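Local coordinates for succinyl-CoA ligase (ADP-forming) subunit alpha (Methanosaeta concilii, PDB 6HXI), which belongs to the succinyl-CoA synthetase-like family, carries a partial citrate synthase-like region in the same chain, and binds coenzyme A, at residues B[214-219]-B[253-258]; B[244-249]-B[297-302]. All coordinates share one frame; numbering follows the deposited sequence.

Contact 1. Residues B[214-219]-B[253-258]; sequences DHILRY and KPLVAW
The polar part of this contact is a bond from the side chain of Lys253 to the backbone of Tyr219. Lys253 NZ donates to Tyr219 O at 2.7 Å. The amine approaches in the carbonyl plane, on a lone pair, with a C=O...N angle of 139°. The lysine chain is extended beyond CG, which lets it span from the loop just before strand 255-260 to the helix. The backbone carbonyls of Asn222 and Ile225 also accept from NZ, so three carbonyl oxygens grip the amine near the end of helix 212-221.

The apolar part is small and lies deeper. Ile216 and Leu255 cross at about a right angle. Both ends of the isoleucine fork meet one leucine methyl: Ile216 CG2 is 4.0 Å and Ile216 CD1 is 4.1 Å from Leu255 CD1. Leu255 CG lies anti to its own backbone N (chi1 -171°), and CD1 is the branch that reaches the helix.

The Tyr219 ring leads off from segment 253-258 and lies against strands 196-201 and 227-233; its OH bonds to Phe174 O. On the helix, Arg218 NH2 donates to His215 ND1 almost within both planes.

Helix 212-221 connects strands 196-201 and 227-233 and covers one face of the mainly parallel sheet, the helix-on-sheet layering of an alpha/beta domain. Strand 255-260 pairs with 227-233, while Pro254 and Val256 meet helix 308-322.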
loop_
_atom_site.group_PDB
_atom_site.type_symbol
_atom_site.label_atom_id
_atom_site.label_comp_id
_atom_site.label_asym_id
_atom_site.label_seq_id
_atom_site.Cartn_x
_atom_site.Cartn_y
_atom_site.Cartn_z
ATOM N N ASP B 214 16.837 37.304 -52.158
ATOM C CA ASP B 214 15.865 37.879 -51.216
ATOM C C ASP B 214 16.616 38.497 -50.030
ATOM O O ASP B 214 16.437 39.693 -49.742
ATOM C CB ASP B 214 14.864 36.804 -50.726
ATOM C CG ASP B 214 14.112 36.047 -51.811
ATOM O OD1 ASP B 214 14.388 36.287 -53.012
ATOM O OD2 ASP B 214 13.251 35.203 -51.460
ATOM N N HIS B 215 17.524 37.685 -49.409
ATOM C CA HIS B 215 18.364 38.071 -48.284
ATOM C C HIS B 215 19.414 39.080 -48.685
ATOM O O HIS B 215 19.585 40.034 -47.941
ATOM C CB HIS B 215 18.956 36.853 -47.572
ATOM C CG HIS B 215 17.901 35.839 -47.214
ATOM N ND1 HIS B 215 17.034 36.043 -46.156
ATOM C CD2 HIS B 215 17.558 34.693 -47.840
ATOM C CE1 HIS B 215 16.206 35.012 -46.155
ATOM N NE2 HIS B 215 16.485 34.165 -47.142
ATOM N N ILE B 216 20.061 38.931 -49.878
ATOM C CA ILE B 216 21.074 39.881 -50.368
ATOM C C ILE B 216 20.469 41.288 -50.528
ATOM O O ILE B 216 21.121 42.285 -50.173
ATOM C CB ILE B 216 21.831 39.387 -51.641
ATOM C CG1 ILE B 216 22.733 38.184 -51.297
ATOM C CG2 ILE B 216 22.668 40.524 -52.277
ATOM C CD1 ILE B 216 23.414 37.462 -52.472
ATOM N N LEU B 217 19.208 41.354 -51.016
ATOM C CA LEU B 217 18.478 42.616 -51.201
ATOM C C LEU B 217 18.161 43.292 -49.880
ATOM O O LEU B 217 18.174 44.514 -49.825
ATOM C CB LEU B 217 17.211 42.456 -52.059
ATOM C CG LEU B 217 17.424 42.169 -53.536
ATOM C CD1 LEU B 217 16.094 42.013 -54.246
ATOM C CD2 LEU B 217 18.259 43.249 -54.203
ATOM N N ARG B 218 17.911 42.506 -48.816
ATOM C CA ARG B 218 17.687 43.040 -47.475
ATOM C C ARG B 218 18.997 43.640 -46.939
ATOM O O ARG B 218 18.955 44.681 -46.291
ATOM C CB ARG B 218 17.220 41.957 -46.505
ATOM C CG ARG B 218 15.780 41.500 -46.647
ATOM C CD ARG B 218 15.354 40.630 -45.470
ATOM N NE ARG B 218 16.240 39.481 -45.244
ATOM C CZ ARG B 218 17.196 39.432 -44.322
ATOM N NH1 ARG B 218 17.429 40.477 -43.540
ATOM N NH2 ARG B 218 17.952 38.352 -44.198
ATOM N N TYR B 219 20.149 42.977 -47.180
ATOM C CA TYR B 219 21.452 43.465 -46.729
ATOM C C TYR B 219 21.803 44.780 -47.414
ATOM O O TYR B 219 22.458 45.622 -46.797
ATOM C CB TYR B 219 22.561 42.434 -46.999
ATOM C CG TYR B 219 22.346 41.056 -46.409
ATOM C CD1 TYR B 219 21.549 40.872 -45.278
ATOM C CD2 TYR B 219 22.991 39.943 -46.938
ATOM C CE1 TYR B 219 21.361 39.608 -44.726
ATOM C CE2 TYR B 219 22.815 38.672 -46.385
ATOM C CZ TYR B 219 22.011 38.512 -45.271
ATOM O OH TYR B 219 21.845 37.263 -44.728
ATOM N N LYS B 253 26.791 47.632 -52.764
ATOM C CA LYS B 253 27.744 47.254 -51.712
ATOM C C LYS B 253 28.694 46.190 -52.252
ATOM O O LYS B 253 28.249 45.396 -53.088
ATOM C CB LYS B 253 27.007 46.720 -50.478
ATOM C CG LYS B 253 26.459 47.826 -49.605
ATOM C CD LYS B 253 25.450 47.328 -48.586
ATOM C CE LYS B 253 24.591 48.490 -48.177
ATOM N NZ LYS B 253 23.569 48.105 -47.198
ATOM N N PRO B 254 29.993 46.152 -51.832
ATOM C CA PRO B 254 30.893 45.114 -52.374
ATOM C C PRO B 254 30.450 43.709 -51.959
ATOM O O PRO B 254 30.124 43.482 -50.798
ATOM C CB PRO B 254 32.275 45.521 -51.857
ATOM C CG PRO B 254 32.010 46.348 -50.664
ATOM C CD PRO B 254 30.689 47.018 -50.853
ATOM N N LEU B 255 30.353 42.796 -52.943
ATOM C CA LEU B 255 29.899 41.417 -52.780
ATOM C C LEU B 255 30.995 40.374 -53.043
ATOM O O LEU B 255 31.499 40.288 -54.164
ATOM C CB LEU B 255 28.690 41.157 -53.708
ATOM C CG LEU B 255 27.966 39.814 -53.509
ATOM C CD1 LEU B 255 26.528 40.024 -53.153
ATOM C CD2 LEU B 255 28.085 38.935 -54.738
ATOM N N VAL B 256 31.328 39.558 -52.020
ATOM C CA VAL B 256 32.288 38.447 -52.134
ATOM C C VAL B 256 31.446 37.246 -52.535
ATOM O O VAL B 256 30.391 37.018 -51.945
ATOM C CB VAL B 256 33.102 38.179 -50.835
ATOM C CG1 VAL B 256 34.054 37.001 -51.014
ATOM C CG2 VAL B 256 33.875 39.424 -50.392
ATOM N N ALA B 257 31.871 36.499 -53.554
ATOM C CA ALA B 257 31.084 35.356 -54.007
ATOM C C ALA B 257 31.911 34.145 -54.398
ATOM O O ALA B 257 32.920 34.274 -55.079
ATOM C CB ALA B 257 30.203 35.773 -55.168
ATOM N N TRP B 258 31.456 32.953 -53.984
ATOM C CA TRP B 258 32.081 31.692 -54.362
ATOM C C TRP B 258 31.033 30.606 -54.547
ATOM O O TRP B 258 30.140 30.467 -53.714
ATOM C CB TRP B 258 33.208 31.252 -53.406
ATOM C CG TRP B 258 33.855 29.963 -53.844
ATOM C CD1 TRP B 258 33.683 28.726 -53.288
ATOM C CD2 TRP B 258 34.656 29.765 -55.019
ATOM N NE1 TRP B 258 34.365 27.780 -54.016
ATOM C CE2 TRP B 258 34.970 28.389 -55.084
ATOM C CE3 TRP B 258 35.151 30.621 -56.015
ATOM C CZ2 TRP B 258 35.770 27.852 -56.101
ATOM C CZ3 TRP B 258 35.933 30.089 -57.028
ATOM C CH2 TRP B 258 36.245 28.722 -57.060
#

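Contact 2. Residues B[244-249]-B[297-302]; sequences QALKEK and AGAYVP
Leu246 reaches from the last turn of helix 239-247 toward two alanine methyls. Its CD2 does most of the touching. Leu246 CD2 lies 3.7 Å from Ala299 CB. The same methyl is 3.8 Å from Ala297 CB. With chi1 at -143°, between staggered positions, CD2 is the branch that meets both alanines at once. The base of the side chain joins in, with Leu246 CB 4.1 Å from Ala297 CB. Leu246 CG also comes to 3.8 Å from Ala297 O.

Lys247 NZ and Leu246 CD2 come to the Ala297 methyl from roughly opposite sides. The lysine CG is anti to the carbonyl carbon, and the chain bends at its last torsion (chi4 73°). This brings Lys247 NZ to 3.6 Å from Ala297 CB. The NZ group, probably charged, only lies against the methyl. No hydrogen bond joins the two segments.

Between the two alanines the chain turns at Gly298. This residue ends helix 287-297 in a Schellman motif, with positive phi (102°) and two bonds back into the last turn. The contact brings together the C-terminal ends of helices 239-247 and 287-297 at the surface of the CoA-ligase region.

Leu246 also touches Ile251 in the loop after its helix. Ala299 meets Phe294 of helix 287-297 and Leu255 of strand 255-260. From there the backbone runs inward, where Val301 packs on Trp258.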
loop_
_atom_site.group_PDB
_atom_site.type_symbol
_atom_site.label_atom_id
_atom_site.label_comp_id
_atom_site.label_asym_id
_atom_site.label_seq_id
_atom_site.Cartn_x
_atom_site.Cartn_y
_atom_site.Cartn_z
ATOM N N GLN B 244 22.428 38.943 -62.121
ATOM C CA GLN B 244 21.557 39.859 -62.867
ATOM C C GLN B 244 21.290 41.126 -62.064
ATOM O O GLN B 244 21.270 42.211 -62.646
ATOM C CB GLN B 244 20.240 39.192 -63.283
ATOM C CG GLN B 244 19.529 39.961 -64.405
ATOM C CD GLN B 244 18.638 39.088 -65.249
ATOM O OE1 GLN B 244 17.598 38.585 -64.797
ATOM N NE2 GLN B 244 19.017 38.922 -66.511
ATOM N N ALA B 245 21.125 40.991 -60.725
ATOM C CA ALA B 245 20.907 42.132 -59.837
ATOM C C ALA B 245 22.176 42.986 -59.718
ATOM O O ALA B 245 22.089 44.210 -59.647
ATOM C CB ALA B 245 20.448 41.655 -58.478
ATOM N N LEU B 246 23.344 42.326 -59.747
ATOM C CA LEU B 246 24.681 42.911 -59.711
ATOM C C LEU B 246 24.909 43.697 -61.025
ATOM O O LEU B 246 25.476 44.797 -60.995
ATOM C CB LEU B 246 25.680 41.741 -59.593
ATOM C CG LEU B 246 26.941 41.875 -58.739
ATOM C CD1 LEU B 246 26.655 42.423 -57.376
ATOM C CD2 LEU B 246 27.601 40.531 -58.579
ATOM N N LYS B 247 24.432 43.146 -62.168
ATOM C CA LYS B 247 24.531 43.769 -63.486
ATOM C C LYS B 247 23.601 44.984 -63.621
ATOM O O LYS B 247 23.999 45.987 -64.212
ATOM C CB LYS B 247 24.247 42.744 -64.597
ATOM C CG LYS B 247 25.459 41.910 -64.990
ATOM C CD LYS B 247 25.096 40.746 -65.906
ATOM C CE LYS B 247 26.299 40.147 -66.599
ATOM N NZ LYS B 247 27.151 39.339 -65.685
ATOM N N GLU B 248 22.378 44.896 -63.063
ATOM C CA GLU B 248 21.341 45.946 -63.071
ATOM C C GLU B 248 21.570 47.034 -61.989
ATOM O O GLU B 248 20.671 47.844 -61.735
ATOM C CB GLU B 248 19.942 45.306 -62.897
ATOM C CG GLU B 248 19.427 44.605 -64.146
ATOM C CD GLU B 248 18.423 43.481 -63.950
ATOM O OE1 GLU B 248 18.110 43.141 -62.785
ATOM O OE2 GLU B 248 17.968 42.919 -64.974
ATOM N N LYS B 249 22.765 47.032 -61.343
ATOM C CA LYS B 249 23.191 47.953 -60.276
ATOM C C LYS B 249 22.233 47.960 -59.052
ATOM O O LYS B 249 22.135 48.970 -58.353
ATOM C CB LYS B 249 23.436 49.374 -60.829
ATOM C CG LYS B 249 24.717 49.523 -61.639
ATOM C CD LYS B 249 24.953 50.996 -62.018
ATOM C CE LYS B 249 26.094 51.172 -62.981
ATOM N NZ LYS B 249 26.117 52.538 -63.580
ATOM N N ALA B 297 30.370 40.015 -63.502
ATOM C CA ALA B 297 29.339 40.916 -62.961
ATOM C C ALA B 297 29.895 41.978 -61.987
ATOM O O ALA B 297 29.178 42.917 -61.637
ATOM C CB ALA B 297 28.234 40.113 -62.297
ATOM N N GLY B 298 31.154 41.833 -61.572
ATOM C CA GLY B 298 31.794 42.777 -60.665
ATOM C C GLY B 298 31.897 42.332 -59.220
ATOM O O GLY B 298 32.260 43.139 -58.362
ATOM N N ALA B 299 31.600 41.054 -58.929
ATOM C CA ALA B 299 31.734 40.502 -57.582
ATOM C C ALA B 299 33.222 40.189 -57.308
ATOM O O ALA B 299 34.011 40.056 -58.246
ATOM C CB ALA B 299 30.901 39.227 -57.445
ATOM N N TYR B 300 33.593 40.063 -56.025
ATOM C CA TYR B 300 34.944 39.700 -55.609
ATOM C C TYR B 300 34.947 38.168 -55.478
ATOM O O TYR B 300 34.319 37.609 -54.568
ATOM C CB TYR B 300 35.307 40.419 -54.300
ATOM C CG TYR B 300 35.386 41.919 -54.467
ATOM C CD1 TYR B 300 34.241 42.711 -54.400
ATOM C CD2 TYR B 300 36.600 42.549 -54.721
ATOM C CE1 TYR B 300 34.302 44.092 -54.599
ATOM C CE2 TYR B 300 36.681 43.933 -54.877
ATOM C CZ TYR B 300 35.525 44.700 -54.833
ATOM O OH TYR B 300 35.591 46.064 -54.996
ATOM N N VAL B 301 35.541 37.487 -56.474
ATOM C CA VAL B 301 35.543 36.019 -56.547
ATOM C C VAL B 301 36.940 35.439 -56.262
ATOM O O VAL B 301 37.868 35.769 -56.995
ATOM C CB VAL B 301 34.950 35.517 -57.898
ATOM C CG1 VAL B 301 34.850 33.991 -57.937
ATOM C CG2 VAL B 301 33.587 36.148 -58.177
ATOM N N PRO B 302 37.124 34.568 -55.241
ATOM C CA PRO B 302 38.460 33.990 -54.998
ATOM C C PRO B 302 38.863 32.936 -56.046
ATOM O O PRO B 302 38.040 32.570 -56.887
ATOM C CB PRO B 302 38.316 33.371 -53.599
ATOM C CG PRO B 302 36.900 33.009 -53.496
ATOM C CD PRO B 302 36.139 34.056 -54.266
#

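From the N terminus, the chain passes helix 212-221, strand 227-233 and helix 239-247 before it enters strand 255-260. Contact 1 closes this first loop, between 214-219 and 253-258. Helix 287-297 follows, and contact 2 closes the second loop, between 244-249 and 297-302. Their segments alternate along the chain, so the loops cross. Segments 253-258 and 297-302 also meet directly. Leu255 O and Tyr300 N are 2.8 Å apart, and Ala257 N and Tyr300 O 2.9 Å, both probable hydrogen bonds. The segment after helix 287-297 thus runs beside strand 255-260, linking the sheet of contact 1 to the helix ends of contact 2.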